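Local coordinates for glycoside Hydrolase (Bacteroides plebeius, PDB 5T3B), which probably hydrolyses glycosidic bonds in polysaccharides, as a glycoside hydrolase family 50 enzyme of a subfamily enriched in Bacteroidetes of the human gut, at residues Ser143-Asp146 with Asp147-Ala150; Asn177-Asn180 with Lys181-Ser185; Asp77-Leu80 with Gln81-Lys85; Trp224-Trp227 with Cys228-Tyr231; Met465-Ile468 with Asn469-Val472. All blocks are in the same frame, centred on the assembly; numbering follows the deposited sequence.

Contact 1 of 5, residues Ser143-Asp146 with Asp147-Ala150; sequences SSVD and DWVA
V149 N and A150 N bond back to V145 O and D146 O, and W148 N bonds to S144 O. This is the first turn of helix 145-158, and S144 sits at the N-cap. Its OG accepts from D147 N at 2.9 Å with an N-H...O angle of 161°. With chi1 at 64°, S144 OG lies between its own N and carbonyl carbon, where it faces the start of the helix.

D147 answers from the helix side. Its OD2 takes S143 N at 2.9 Å, on the anti side of the carboxylate and 23° out of its plane. The bond is nearly straight. The oxygen also forms a salt bridge with K151, one turn further on, so the same carboxylate ties the preceding loop to the helix. The S143 OG contact to D147 OD2 is weak. V145 CG1 comes within 4.3 Å of W148 CE3, while V145 O lies at the edge of that indole.

W148 is buried: it stacks with F129, meets F138 and Y142 edge-to-face, and bonds through NE1 to Y440. V145, D146, V149 and A150 touch helix 169-182, mostly at Y179.

Contact 2 of 5, residues Asn177-Asn180 with Lys181-Ser185; sequences NDYN and KSASS
A183 CB sits over one face of the Y179 ring, 3.7 Å from its centroid and 20° off the normal. This is the tight part of the contact. The methyl is offset toward the rim and comes closest to Y179 CZ, at 3.4 Å. A chi1 of 169° swings the Y179 ring along the helix toward its C-terminal end. Beyond the methyl, Y179 OH donates to S185 O at 2.8 Å, in the plane of that carbonyl. A183 N bonds to Y179 O at 3.0 Å, so ring, hydroxyl and backbone of Y179 all hold the chain as it leaves the helix. A phenylalanine in place of Y179 would keep the ring under A183, but S185 O would probably lose its hydroxyl donor and the exit loop one of its ties.

The other side is looser and wetter. The extended K181 chain crosses N177, with CE 3.7 Å from N177 OD1. K181 NZ stays 4.5 Å from D178 OD1, beyond a salt bridge. A water fills in, donating to N177 OD1 and D178 OD1 and accepting from K181 NZ. D178 has its salt bridge with K174 instead, and N177 ND2 bonds to M239 O. A second water, apart from this cluster, donates to Y179 O and also bonds to S182 OG.

Near the helix end, N180 ND2 bonds to L187 O, just before strand 188-190. This is the C-terminal end of the helix in a beta-alpha-beta unit, in which helix 169-182 links the parallel strands 163-165 and 188-190.

Contact 3 of 5, residues Asp77-Leu80 with Gln81-Lys85; sequences DEYL and QSVNK
Y79 O is gripped twice by S82. S82 OG donates at 2.7 Å, in the carbonyl plane and on a lone pair of Y79 O. S82 N donates at 2.8 Å from above that plane, 56° out of it. V83 N adds a weak third approach. S82 OG is brought back to the carbonyl by chi1 of 72°, which places it between its own N and carbonyl carbon. Just before it, Q81 N bonds to D77 O at 3.0 Å, an i to i-4 bond.

V83 then folds against the Y79 side chain, and the two cross obliquely. Its CG2 lies over one face of the phenol ring, 4.2 Å from the centroid and 26° off the normal. Its CG1 meets the ring at Y79 CE1, at 3.7 Å. Both methyls also reach the neighbourhood of Y79 OH. That hydroxyl is bonded to H162 and R124, which probably fixes the tilt of the ring, and W470 stacks on the Y79 ring. An alanine in place of Y79 would leave the V83 methyls without their ring and would probably deprive H162 and R124 of a shared hydroxyl partner.

Y79 fastens the short helix 76-82 to strand 120-126 through R124. In the C-terminal part of that helix, the i to i-3 bond from S82 N to Y79 O makes a tightened, 3-10-like turn, and the serine hydroxyl bonds back to a backbone carbonyl, as is common in helices.

Contact 4 of 5, residues Trp224-Trp227 with Cys228-Tyr231; sequences WDEW and CKEY
W227 and Y231 lie side by side, one helical turn apart, and point the same way. The two share the same first torsion, with CG on the far side from the backbone N, which brings the rings together in an offset stack. The six-membered ring of W227 and the Y231 ring have centroids 4.8 Å apart and planes at 19°. The overlap is partial. W227 CZ2 and CH2 reach Y231 CG, each at 3.6 Å, and Y231 CB makes a CH-pi contact over the W227 face.

C228 makes a second aromatic contact, with W224. Its SG sits over the face of the W224 six-membered ring, 3.5 Å from the centroid and 11° off the normal. The same sulfur meets W227 only at the ring edge. C228 thus fits between two indoles and uses one face and one edge.

The outer side is acidic. E226 and E230 cross at about a right angle, their carboxylate planes turned 61° apart. E226 OE2 and E230 OE2 approach to 3.0 Å. Such closeness of like charges would probably raise the proton affinity of one of them. K229 NZ may ease the charge, though at 5.0 Å from E226 OE1 it is beyond a salt bridge.

The segments form an amphipathic helix, 224-232, whose aromatic side packs against helices 195-203 and 300-324. W224 and C228 touch helix 300-324, with W224 NE1 bonded to K313 O. W224, W227 and Y231 touch helix 195-203, with F199 edge-to-face to both indoles. W227 and Y231 form an i to i+4 aromatic pair along one helix.

Contact 5 of 5, residues Met465-Ile468 with Asn469-Val472; sequences MSDI and NWNV
M465 O accepts from N469 N at 2.8 Å, in the last turn of helix 459-469, just before helix 472-480 begins. The contact is this buried helix end and the short link after it. The side chain of N469 tucks back beside the same carbonyl, with CG 3.1 Å from M465 O. Its amide is held from elsewhere: OD1 by Y419 OH, and ND2 by I159 O.

S466 comes next, and it meets W470. W470 N bonds to S466 O at 2.8 Å, and that oxygen also lies over one face of the indole. S466 CB makes a CH-pi contact over the six-membered ring, 3.9 Å from its centroid and 22° off the normal. Chi1 of -67° sets W470 CG beside its own N, and this turns the ring back over S466. S466 OG bonds to T462 O, and W470 NE1 bonds to E158 O, so both polar ends are satisfied inside the protein.

D467 OD1 comes within 4.0 Å of W470 CZ3, its carboxylate plane turned 71° from the ring. OD1 bonds to Q71, and OD2 forms a salt bridge with K463.

I468 closes the segment, packed toward W435 on strand 432-437 and toward helix 412-427. Its carbonyl turns the chain: N471 N donates to I468 O at 2.9 Å from above the carbonyl plane, three residues on. The last apolar touch runs from I468 CG2 to V472 CG1, at 4.2 Å.

How the contacts relate
Contacts 1 and 2 are neighbours, their centres about 12 Å apart, because helices 145-158 and 169-182 pack together. V149 CG1 lies 3.4 Å from Y179 CG. Contacts 3 and 5 form a second pair, also about 12 Å between centres, joined where Y79 CG meets W470 CD1 at 3.3 Å. R124 bonds to both Y79 OH and N469 O and so belongs to both. The two pairs meet at S184 O and K85 CD, 3.4 Å apart, between contacts 2 and 3. Contact 4 stands alone, its centre about 30 Å from that of contact 2 and about 40 Å from that of contact 5, across the chain's centre.

Contact 1 of 5, residues Ser143-Asp146 with Asp147-Ala150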
loop_
_atom_site.group_PDB
_atom_site.type_symbol
_atom_site.label_atom_id
_atom_site.label_comp_id
_atom_site.label_asym_id
_atom_site.label_seq_id
_atom_site.Cartn_x
_atom_site.Cartn_y
_atom_site.Cartn_z
ATOM N N SER A 143 7.291 24.779 14.519
ATOM C CA SER A 143 8.396 25.388 15.221
ATOM C C SER A 143 9.590 24.474 15.413
ATOM O O SER A 143 10.652 24.908 15.815
ATOM C CB SER A 143 7.891 25.919 16.565
ATOM O OG SER A 143 7.465 24.866 17.358
ATOM N N SER A 144 9.404 23.196 15.095
ATOM C CA SER A 144 10.427 22.163 15.323
ATOM C C SER A 144 9.949 20.905 14.609
ATOM O O SER A 144 8.772 20.805 14.242
ATOM C CB SER A 144 10.582 21.845 16.782
ATOM O OG SER A 144 9.451 21.279 17.369
ATOM N N VAL A 145 10.862 19.923 14.488
ATOM C CA VAL A 145 10.463 18.601 13.992
ATOM C C VAL A 145 9.415 17.966 14.857
ATOM O O VAL A 145 8.411 17.437 14.365
ATOM C CB VAL A 145 11.699 17.731 13.771
ATOM C CG1 VAL A 145 11.275 16.321 13.370
ATOM C CG2 VAL A 145 12.610 18.372 12.711
ATOM N N ASP A 146 9.630 18.019 16.180
ATOM C CA ASP A 146 8.603 17.497 17.096
ATOM C C ASP A 146 7.227 18.139 16.898
ATOM O O ASP A 146 6.181 17.458 16.898
ATOM C CB ASP A 146 9.112 17.679 18.536
ATOM C CG ASP A 146 8.086 17.301 19.612
ATOM O OD1 ASP A 146 7.691 16.136 19.695
ATOM O OD2 ASP A 146 7.589 18.187 20.353
ATOM N N ASP A 147 7.246 19.475 16.769
ATOM C CA ASP A 147 5.990 20.180 16.540
ATOM C C ASP A 147 5.292 19.707 15.264
ATOM O O ASP A 147 4.085 19.587 15.223
ATOM C CB ASP A 147 6.264 21.700 16.531
ATOM C CG ASP A 147 5.021 22.550 16.550
ATOM O OD1 ASP A 147 4.150 22.327 17.409
ATOM O OD2 ASP A 147 4.965 23.485 15.703
ATOM N N TRP A 148 6.093 19.491 14.232
ATOM C CA TRP A 148 5.575 18.963 12.985
ATOM C C TRP A 148 4.901 17.587 13.173
ATOM O O TRP A 148 3.775 17.382 12.740
ATOM C CB TRP A 148 6.673 18.944 11.951
ATOM C CG TRP A 148 6.338 18.202 10.682
ATOM C CD1 TRP A 148 5.426 18.554 9.728
ATOM C CD2 TRP A 148 6.911 16.973 10.206
ATOM N NE1 TRP A 148 5.407 17.646 8.709
ATOM C CE2 TRP A 148 6.290 16.662 8.992
ATOM C CE3 TRP A 148 7.878 16.104 10.737
ATOM C CZ2 TRP A 148 6.650 15.523 8.267
ATOM C CZ3 TRP A 148 8.227 14.964 10.042
ATOM C CH2 TRP A 148 7.585 14.680 8.848
ATOM N N VAL A 149 5.569 16.689 13.875
ATOM C CA VAL A 149 4.966 15.364 14.095
ATOM C C VAL A 149 3.708 15.488 14.937
ATOM O O VAL A 149 2.665 14.892 14.650
ATOM C CB VAL A 149 5.919 14.300 14.640
ATOM C CG1 VAL A 149 5.182 12.979 14.672
ATOM C CG2 VAL A 149 7.188 14.219 13.815
ATOM N N ALA A 150 3.787 16.295 16.005
ATOM C CA ALA A 150 2.637 16.399 16.908
ATOM C C ALA A 150 1.426 16.995 16.227
ATOM O O ALA A 150 0.278 16.515 16.365
ATOM C CB ALA A 150 3.057 17.206 18.111
#

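Contact 2 of 5, residues Asn177-Asn180 with Lys181-Ser185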
loop_
_atom_site.group_PDB
_atom_site.type_symbol
_atom_site.label_atom_id
_atom_site.label_comp_id
_atom_site.label_asym_id
_atom_site.label_seq_id
_atom_site.Cartn_x
_atom_site.Cartn_y
_atom_site.Cartn_z
ATOM N N ASN A 177 9.600 8.176 14.883
ATOM C CA ASN A 177 10.050 7.221 15.866
ATOM C C ASN A 177 10.322 7.885 17.207
ATOM O O ASN A 177 9.898 7.416 18.262
ATOM C CB ASN A 177 11.261 6.462 15.300
ATOM C CG ASN A 177 11.591 5.207 16.071
ATOM O OD1 ASN A 177 12.344 5.231 17.045
ATOM N ND2 ASN A 177 11.064 4.110 15.605
ATOM N N ASP A 178 10.999 9.025 17.155
ATOM C CA ASP A 178 11.319 9.793 18.375
ATOM C C ASP A 178 10.014 10.270 19.026
ATOM O O ASP A 178 9.828 10.200 20.275
ATOM C CB ASP A 178 12.167 11.029 18.033
ATOM C CG ASP A 178 13.613 10.707 17.695
ATOM O OD1 ASP A 178 14.071 9.590 17.971
ATOM O OD2 ASP A 178 14.285 11.607 17.149
ATOM N N TYR A 179 9.098 10.803 18.230
ATOM C CA TYR A 179 7.829 11.280 18.738
ATOM C C TYR A 179 7.032 10.181 19.445
ATOM O O TYR A 179 6.506 10.368 20.525
ATOM C CB TYR A 179 7.010 11.942 17.627
ATOM C CG TYR A 179 5.582 12.231 18.001
ATOM C CD1 TYR A 179 5.213 13.424 18.607
ATOM C CD2 TYR A 179 4.618 11.276 17.747
ATOM C CE1 TYR A 179 3.831 13.587 18.947
ATOM C CE2 TYR A 179 3.300 11.412 18.032
ATOM C CZ TYR A 179 2.907 12.543 18.616
ATOM O OH TYR A 179 1.550 12.699 18.982
ATOM N N ASN A 180 6.943 9.028 18.821
ATOM C CA ASN A 180 6.145 7.966 19.384
ATOM C C ASN A 180 6.673 7.430 20.683
ATOM O O ASN A 180 5.896 6.996 21.514
ATOM C CB ASN A 180 6.013 6.825 18.371
ATOM C CG ASN A 180 5.088 7.114 17.239
ATOM O OD1 ASN A 180 4.260 8.031 17.296
ATOM N ND2 ASN A 180 5.207 6.349 16.176
ATOM N N LYS A 181 7.971 7.545 20.889
ATOM C CA LYS A 181 8.555 7.065 22.149
ATOM C C LYS A 181 8.061 7.849 23.338
ATOM O O LYS A 181 7.871 7.291 24.421
ATOM C CB LYS A 181 10.068 7.123 22.110
ATOM C CG LYS A 181 10.678 6.008 21.325
ATOM C CD LYS A 181 12.168 6.302 21.318
ATOM C CE LYS A 181 13.012 5.304 20.697
ATOM N NZ LYS A 181 14.327 5.968 20.583
ATOM N N SER A 182 7.822 9.154 23.173
ATOM C CA SER A 182 7.345 9.934 24.348
ATOM C C SER A 182 5.905 10.309 24.358
ATOM O O SER A 182 5.363 10.724 25.401
ATOM C CB SER A 182 8.194 11.127 24.626
ATOM O OG SER A 182 8.179 11.859 23.453
ATOM N N ALA A 183 5.237 10.169 23.215
ATOM C CA ALA A 183 3.867 10.670 23.063
ATOM C C ALA A 183 2.902 9.657 23.636
ATOM O O ALA A 183 3.191 8.460 23.676
ATOM C CB ALA A 183 3.533 10.935 21.603
ATOM N N SER A 184 1.771 10.144 24.096
ATOM C CA SER A 184 0.714 9.254 24.484
ATOM C C SER A 184 -0.192 8.874 23.324
ATOM O O SER A 184 -0.896 7.869 23.428
ATOM C CB SER A 184 -0.034 9.838 25.709
ATOM O OG SER A 184 -0.502 11.109 25.360
ATOM N N SER A 185 -0.162 9.638 22.217
ATOM C CA SER A 185 -0.932 9.321 21.057
ATOM C C SER A 185 0.015 9.136 19.817
ATOM O O SER A 185 0.518 10.086 19.219
ATOM C CB SER A 185 -1.937 10.397 20.763
ATOM O OG SER A 185 -2.736 10.596 21.907
HETATM O O HOH W 1 14.306 6.970 17.616
HETATM O O HOH W 2 6.297 12.701 22.103
HETATM O O HOH W 3 3.129 6.754 21.283
#

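Contact 3 of 5, residues Asp77-Leu80 with Gln81-Lys85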
loop_
_atom_site.group_PDB
_atom_site.type_symbol
_atom_site.label_atom_id
_atom_site.label_comp_id
_atom_site.label_asym_id
_atom_site.label_seq_id
_atom_site.Cartn_x
_atom_site.Cartn_y
_atom_site.Cartn_z
ATOM N N ASP A 77 -15.375 15.011 16.706
ATOM C CA ASP A 77 -15.480 14.581 18.100
ATOM C C ASP A 77 -16.169 13.230 18.238
ATOM O O ASP A 77 -15.740 12.392 19.035
ATOM C CB ASP A 77 -16.123 15.627 19.002
ATOM C CG ASP A 77 -15.293 16.917 19.104
ATOM O OD1 ASP A 77 -14.074 16.954 18.813
ATOM O OD2 ASP A 77 -15.879 17.947 19.452
ATOM N N GLU A 78 -17.244 13.029 17.497
ATOM C CA GLU A 78 -17.888 11.731 17.482
ATOM C C GLU A 78 -16.891 10.665 17.076
ATOM O O GLU A 78 -16.830 9.590 17.663
ATOM C CB GLU A 78 -19.142 11.724 16.551
ATOM C CG GLU A 78 -20.356 12.555 16.998
ATOM C CD GLU A 78 -21.496 12.569 15.981
ATOM O OE1 GLU A 78 -21.414 11.890 14.918
ATOM O OE2 GLU A 78 -22.475 13.285 16.339
ATOM N N TYR A 79 -16.144 10.940 16.038
ATOM C CA TYR A 79 -15.150 9.947 15.600
ATOM C C TYR A 79 -14.110 9.630 16.653
ATOM O O TYR A 79 -13.857 8.478 17.019
ATOM C CB TYR A 79 -14.407 10.455 14.351
ATOM C CG TYR A 79 -13.294 9.511 13.971
ATOM C CD1 TYR A 79 -13.612 8.210 13.590
ATOM C CD2 TYR A 79 -11.965 9.876 14.071
ATOM C CE1 TYR A 79 -12.616 7.278 13.295
ATOM C CE2 TYR A 79 -10.968 8.962 13.778
ATOM C CZ TYR A 79 -11.305 7.656 13.414
ATOM O OH TYR A 79 -10.299 6.730 13.169
ATOM N N LEU A 80 -13.514 10.710 17.191
ATOM C CA LEU A 80 -12.421 10.490 18.152
ATOM C C LEU A 80 -12.886 9.807 19.431
ATOM O O LEU A 80 -12.090 9.084 20.049
ATOM C CB LEU A 80 -11.637 11.794 18.417
ATOM C CG LEU A 80 -10.880 12.282 17.163
ATOM C CD1 LEU A 80 -10.429 13.702 17.490
ATOM C CD2 LEU A 80 -9.694 11.402 16.732
ATOM N N GLN A 81 -14.147 9.945 19.788
ATOM C CA GLN A 81 -14.689 9.218 20.915
ATOM C C GLN A 81 -14.935 7.735 20.665
ATOM O O GLN A 81 -15.108 6.990 21.633
ATOM C CB GLN A 81 -16.005 9.887 21.451
ATOM C CG GLN A 81 -15.774 11.284 22.013
ATOM C CD GLN A 81 -16.734 11.618 23.090
ATOM O OE1 GLN A 81 -16.336 11.983 24.177
ATOM N NE2 GLN A 81 -17.999 11.402 22.824
ATOM N N SER A 82 -14.915 7.326 19.375
ATOM C CA SER A 82 -15.227 5.933 19.002
ATOM C C SER A 82 -14.034 5.038 18.795
ATOM O O SER A 82 -14.186 3.819 18.708
ATOM C CB SER A 82 -16.044 5.903 17.725
ATOM O OG SER A 82 -15.330 6.244 16.550
ATOM N N VAL A 83 -12.860 5.664 18.749
ATOM C CA VAL A 83 -11.625 4.975 18.516
ATOM C C VAL A 83 -10.627 5.168 19.636
ATOM O O VAL A 83 -10.712 6.165 20.379
ATOM C CB VAL A 83 -10.996 5.297 17.138
ATOM C CG1 VAL A 83 -11.866 4.863 15.977
ATOM C CG2 VAL A 83 -10.633 6.762 17.050
ATOM N N ASN A 84 -9.698 4.225 19.764
ATOM C CA ASN A 84 -8.636 4.377 20.706
ATOM C C ASN A 84 -7.424 5.136 20.157
ATOM O O ASN A 84 -7.488 5.716 19.057
ATOM C CB ASN A 84 -8.232 3.054 21.326
ATOM C CG ASN A 84 -7.518 2.132 20.342
ATOM O OD1 ASN A 84 -7.102 2.557 19.259
ATOM N ND2 ASN A 84 -7.286 0.888 20.758
ATOM N N LYS A 85 -6.326 5.194 20.915
ATOM C CA LYS A 85 -5.193 6.017 20.524
ATOM C C LYS A 85 -4.525 5.603 19.179
ATOM O O LYS A 85 -3.816 6.392 18.586
ATOM C CB LYS A 85 -4.176 6.043 21.634
ATOM C CG LYS A 85 -3.443 4.758 21.826
ATOM C CD LYS A 85 -2.505 4.916 22.997
ATOM C CE LYS A 85 -1.763 3.674 23.193
ATOM N NZ LYS A 85 -0.841 3.743 24.374
#

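Contact 4 of 5, residues Trp224-Trp227 with Cys228-Tyr231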
loop_
_atom_site.group_PDB
_atom_site.type_symbol
_atom_site.label_atom_id
_atom_site.label_comp_id
_atom_site.label_asym_id
_atom_site.label_seq_id
_atom_site.Cartn_x
_atom_site.Cartn_y
_atom_site.Cartn_z
ATOM N N TRP A 224 21.889 -14.912 -0.390
ATOM C CA TRP A 224 20.646 -14.107 -0.273
ATOM C C TRP A 224 19.934 -14.403 1.075
ATOM O O TRP A 224 19.614 -13.476 1.825
ATOM C CB TRP A 224 19.753 -14.344 -1.468
ATOM C CG TRP A 224 18.373 -13.870 -1.318
ATOM C CD1 TRP A 224 17.273 -14.649 -1.272
ATOM C CD2 TRP A 224 17.878 -12.507 -1.159
ATOM N NE1 TRP A 224 16.134 -13.905 -1.138
ATOM C CE2 TRP A 224 16.482 -12.584 -1.044
ATOM C CE3 TRP A 224 18.479 -11.265 -1.127
ATOM C CZ2 TRP A 224 15.691 -11.445 -0.870
ATOM C CZ3 TRP A 224 17.697 -10.153 -0.968
ATOM C CH2 TRP A 224 16.334 -10.257 -0.835
ATOM N N ASP A 225 19.666 -15.693 1.335
ATOM C CA ASP A 225 18.890 -16.010 2.533
ATOM C C ASP A 225 19.625 -15.559 3.811
ATOM O O ASP A 225 19.010 -15.001 4.727
ATOM C CB ASP A 225 18.627 -17.508 2.662
ATOM C CG ASP A 225 17.610 -18.082 1.728
ATOM O OD1 ASP A 225 17.014 -17.415 0.952
ATOM O OD2 ASP A 225 17.500 -19.367 1.670
ATOM N N GLU A 226 20.924 -15.828 3.862
ATOM C CA GLU A 226 21.688 -15.441 4.999
ATOM C C GLU A 226 21.808 -13.926 5.199
ATOM O O GLU A 226 21.784 -13.405 6.319
ATOM C CB GLU A 226 23.091 -16.058 4.987
ATOM C CG GLU A 226 23.946 -15.763 6.201
ATOM C CD GLU A 226 23.310 -16.042 7.584
ATOM O OE1 GLU A 226 22.541 -17.044 7.755
ATOM O OE2 GLU A 226 23.576 -15.180 8.498
ATOM N N TRP A 227 21.968 -13.229 4.079
ATOM C CA TRP A 227 22.078 -11.801 4.115
ATOM C C TRP A 227 20.763 -11.190 4.696
ATOM O O TRP A 227 20.802 -10.287 5.533
ATOM C CB TRP A 227 22.385 -11.194 2.732
ATOM C CG TRP A 227 22.374 -9.702 2.779
ATOM C CD1 TRP A 227 23.397 -8.896 3.122
ATOM C CD2 TRP A 227 21.265 -8.858 2.598
ATOM N NE1 TRP A 227 23.007 -7.595 3.132
ATOM C CE2 TRP A 227 21.687 -7.557 2.841
ATOM C CE3 TRP A 227 19.947 -9.071 2.244
ATOM C CZ2 TRP A 227 20.794 -6.454 2.783
ATOM C CZ3 TRP A 227 19.069 -7.971 2.180
ATOM C CH2 TRP A 227 19.500 -6.706 2.477
ATOM N N CYS A 228 19.617 -11.736 4.277
ATOM C CA CYS A 228 18.381 -11.216 4.837
ATOM C C CYS A 228 18.357 -11.338 6.366
ATOM O O CYS A 228 17.891 -10.447 7.094
ATOM C CB CYS A 228 17.161 -11.919 4.174
ATOM S SG CYS A 228 16.803 -11.450 2.508
ATOM N N LYS A 229 18.776 -12.518 6.862
ATOM C CA LYS A 229 18.830 -12.719 8.330
ATOM C C LYS A 229 19.697 -11.638 9.009
ATOM O O LYS A 229 19.344 -11.075 10.040
ATOM C CB LYS A 229 19.286 -14.135 8.650
ATOM C CG LYS A 229 18.216 -15.180 8.362
ATOM C CD LYS A 229 18.653 -16.598 8.495
ATOM C CE LYS A 229 17.509 -17.552 8.248
ATOM N NZ LYS A 229 17.970 -18.929 8.479
ATOM N N GLU A 230 20.874 -11.405 8.467
ATOM C CA GLU A 230 21.794 -10.422 8.999
ATOM C C GLU A 230 21.196 -9.033 8.956
ATOM O O GLU A 230 21.297 -8.287 9.912
ATOM C CB GLU A 230 23.134 -10.501 8.283
ATOM C CG GLU A 230 23.855 -11.806 8.564
ATOM C CD GLU A 230 25.138 -11.986 7.786
ATOM O OE1 GLU A 230 25.607 -10.999 7.138
ATOM O OE2 GLU A 230 25.694 -13.136 7.805
ATOM N N TYR A 231 20.527 -8.710 7.828
ATOM C CA TYR A 231 19.991 -7.354 7.676
ATOM C C TYR A 231 18.905 -7.114 8.698
ATOM O O TYR A 231 18.868 -6.058 9.317
ATOM C CB TYR A 231 19.502 -7.174 6.246
ATOM C CG TYR A 231 19.221 -5.717 5.899
ATOM C CD1 TYR A 231 20.207 -4.749 5.962
ATOM C CD2 TYR A 231 17.965 -5.325 5.445
ATOM C CE1 TYR A 231 19.957 -3.409 5.596
ATOM C CE2 TYR A 231 17.691 -4.011 5.102
ATOM C CZ TYR A 231 18.675 -3.074 5.155
ATOM O OH TYR A 231 18.440 -1.782 4.806
#

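Contact 5 of 5, residues Met465-Ile468 with Asn469-Val472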
loop_
_atom_site.group_PDB
_atom_site.type_symbol
_atom_site.label_atom_id
_atom_site.label_comp_id
_atom_site.label_asym_id
_atom_site.label_seq_id
_atom_site.Cartn_x
_atom_site.Cartn_y
_atom_site.Cartn_z
ATOM N N MET A 465 -12.611 12.622 2.525
ATOM C CA MET A 465 -11.821 11.572 3.166
ATOM C C MET A 465 -12.332 11.258 4.553
ATOM O O MET A 465 -12.470 10.098 4.931
ATOM C CB MET A 465 -10.343 11.955 3.279
ATOM C CG MET A 465 -9.642 12.054 1.956
ATOM S SD MET A 465 -7.972 12.748 2.275
ATOM C CE MET A 465 -6.992 11.967 1.032
ATOM N N SER A 466 -12.635 12.321 5.321
ATOM C CA SER A 466 -13.085 12.186 6.723
ATOM C C SER A 466 -14.368 11.378 6.751
ATOM O O SER A 466 -14.564 10.510 7.620
ATOM C CB SER A 466 -13.344 13.574 7.335
ATOM O OG SER A 466 -12.171 14.346 7.450
ATOM N N ASP A 467 -15.319 11.689 5.841
ATOM C CA ASP A 467 -16.607 11.045 5.881
ATOM C C ASP A 467 -16.469 9.513 5.735
ATOM O O ASP A 467 -17.152 8.743 6.410
ATOM C CB ASP A 467 -17.538 11.612 4.806
ATOM C CG ASP A 467 -17.967 13.037 5.117
ATOM O OD1 ASP A 467 -18.005 13.455 6.318
ATOM O OD2 ASP A 467 -18.319 13.687 4.107
ATOM N N ILE A 468 -15.543 9.079 4.859
ATOM C CA ILE A 468 -15.226 7.648 4.785
ATOM C C ILE A 468 -14.478 7.147 6.027
ATOM O O ILE A 468 -14.854 6.170 6.673
ATOM C CB ILE A 468 -14.423 7.308 3.509
ATOM C CG1 ILE A 468 -15.243 7.565 2.259
ATOM C CG2 ILE A 468 -13.787 5.909 3.581
ATOM C CD1 ILE A 468 -16.231 6.461 1.980
ATOM N N ASN A 469 -13.383 7.824 6.313
ATOM C CA ASN A 469 -12.426 7.307 7.285
ATOM C C ASN A 469 -13.033 7.185 8.663
ATOM O O ASN A 469 -12.744 6.250 9.409
ATOM C CB ASN A 469 -11.201 8.193 7.368
ATOM C CG ASN A 469 -10.364 8.129 6.128
ATOM O OD1 ASN A 469 -10.523 7.317 5.241
ATOM N ND2 ASN A 469 -9.377 9.034 6.103
ATOM N N TRP A 470 -13.907 8.140 9.007
ATOM C CA TRP A 470 -14.576 8.070 10.317
ATOM C C TRP A 470 -15.544 6.885 10.423
ATOM O O TRP A 470 -15.900 6.468 11.509
ATOM C CB TRP A 470 -15.431 9.304 10.529
ATOM C CG TRP A 470 -14.721 10.601 10.679
ATOM C CD1 TRP A 470 -13.405 10.831 10.975
ATOM C CD2 TRP A 470 -15.329 11.898 10.560
ATOM N NE1 TRP A 470 -13.178 12.171 11.077
ATOM C CE2 TRP A 470 -14.332 12.859 10.810
ATOM C CE3 TRP A 470 -16.632 12.327 10.234
ATOM C CZ2 TRP A 470 -14.607 14.249 10.742
ATOM C CZ3 TRP A 470 -16.880 13.679 10.146
ATOM C CH2 TRP A 470 -15.900 14.613 10.387
ATOM N N ASN A 471 -16.013 6.419 9.278
ATOM C CA ASN A 471 -17.128 5.478 9.167
ATOM C C ASN A 471 -16.728 4.069 8.703
ATOM O O ASN A 471 -17.609 3.232 8.499
ATOM C CB ASN A 471 -18.237 6.071 8.265
ATOM C CG ASN A 471 -18.920 7.192 8.954
ATOM O OD1 ASN A 471 -18.678 8.411 8.708
ATOM N ND2 ASN A 471 -19.658 6.839 9.933
ATOM N N VAL A 472 -15.426 3.796 8.541
ATOM C CA VAL A 472 -15.052 2.519 7.999
ATOM C C VAL A 472 -15.639 1.328 8.761
ATOM O O VAL A 472 -16.012 0.310 8.161
ATOM C CB VAL A 472 -13.534 2.332 7.789
ATOM C CG1 VAL A 472 -13.018 3.269 6.724
ATOM C CG2 VAL A 472 -12.760 2.505 9.108
#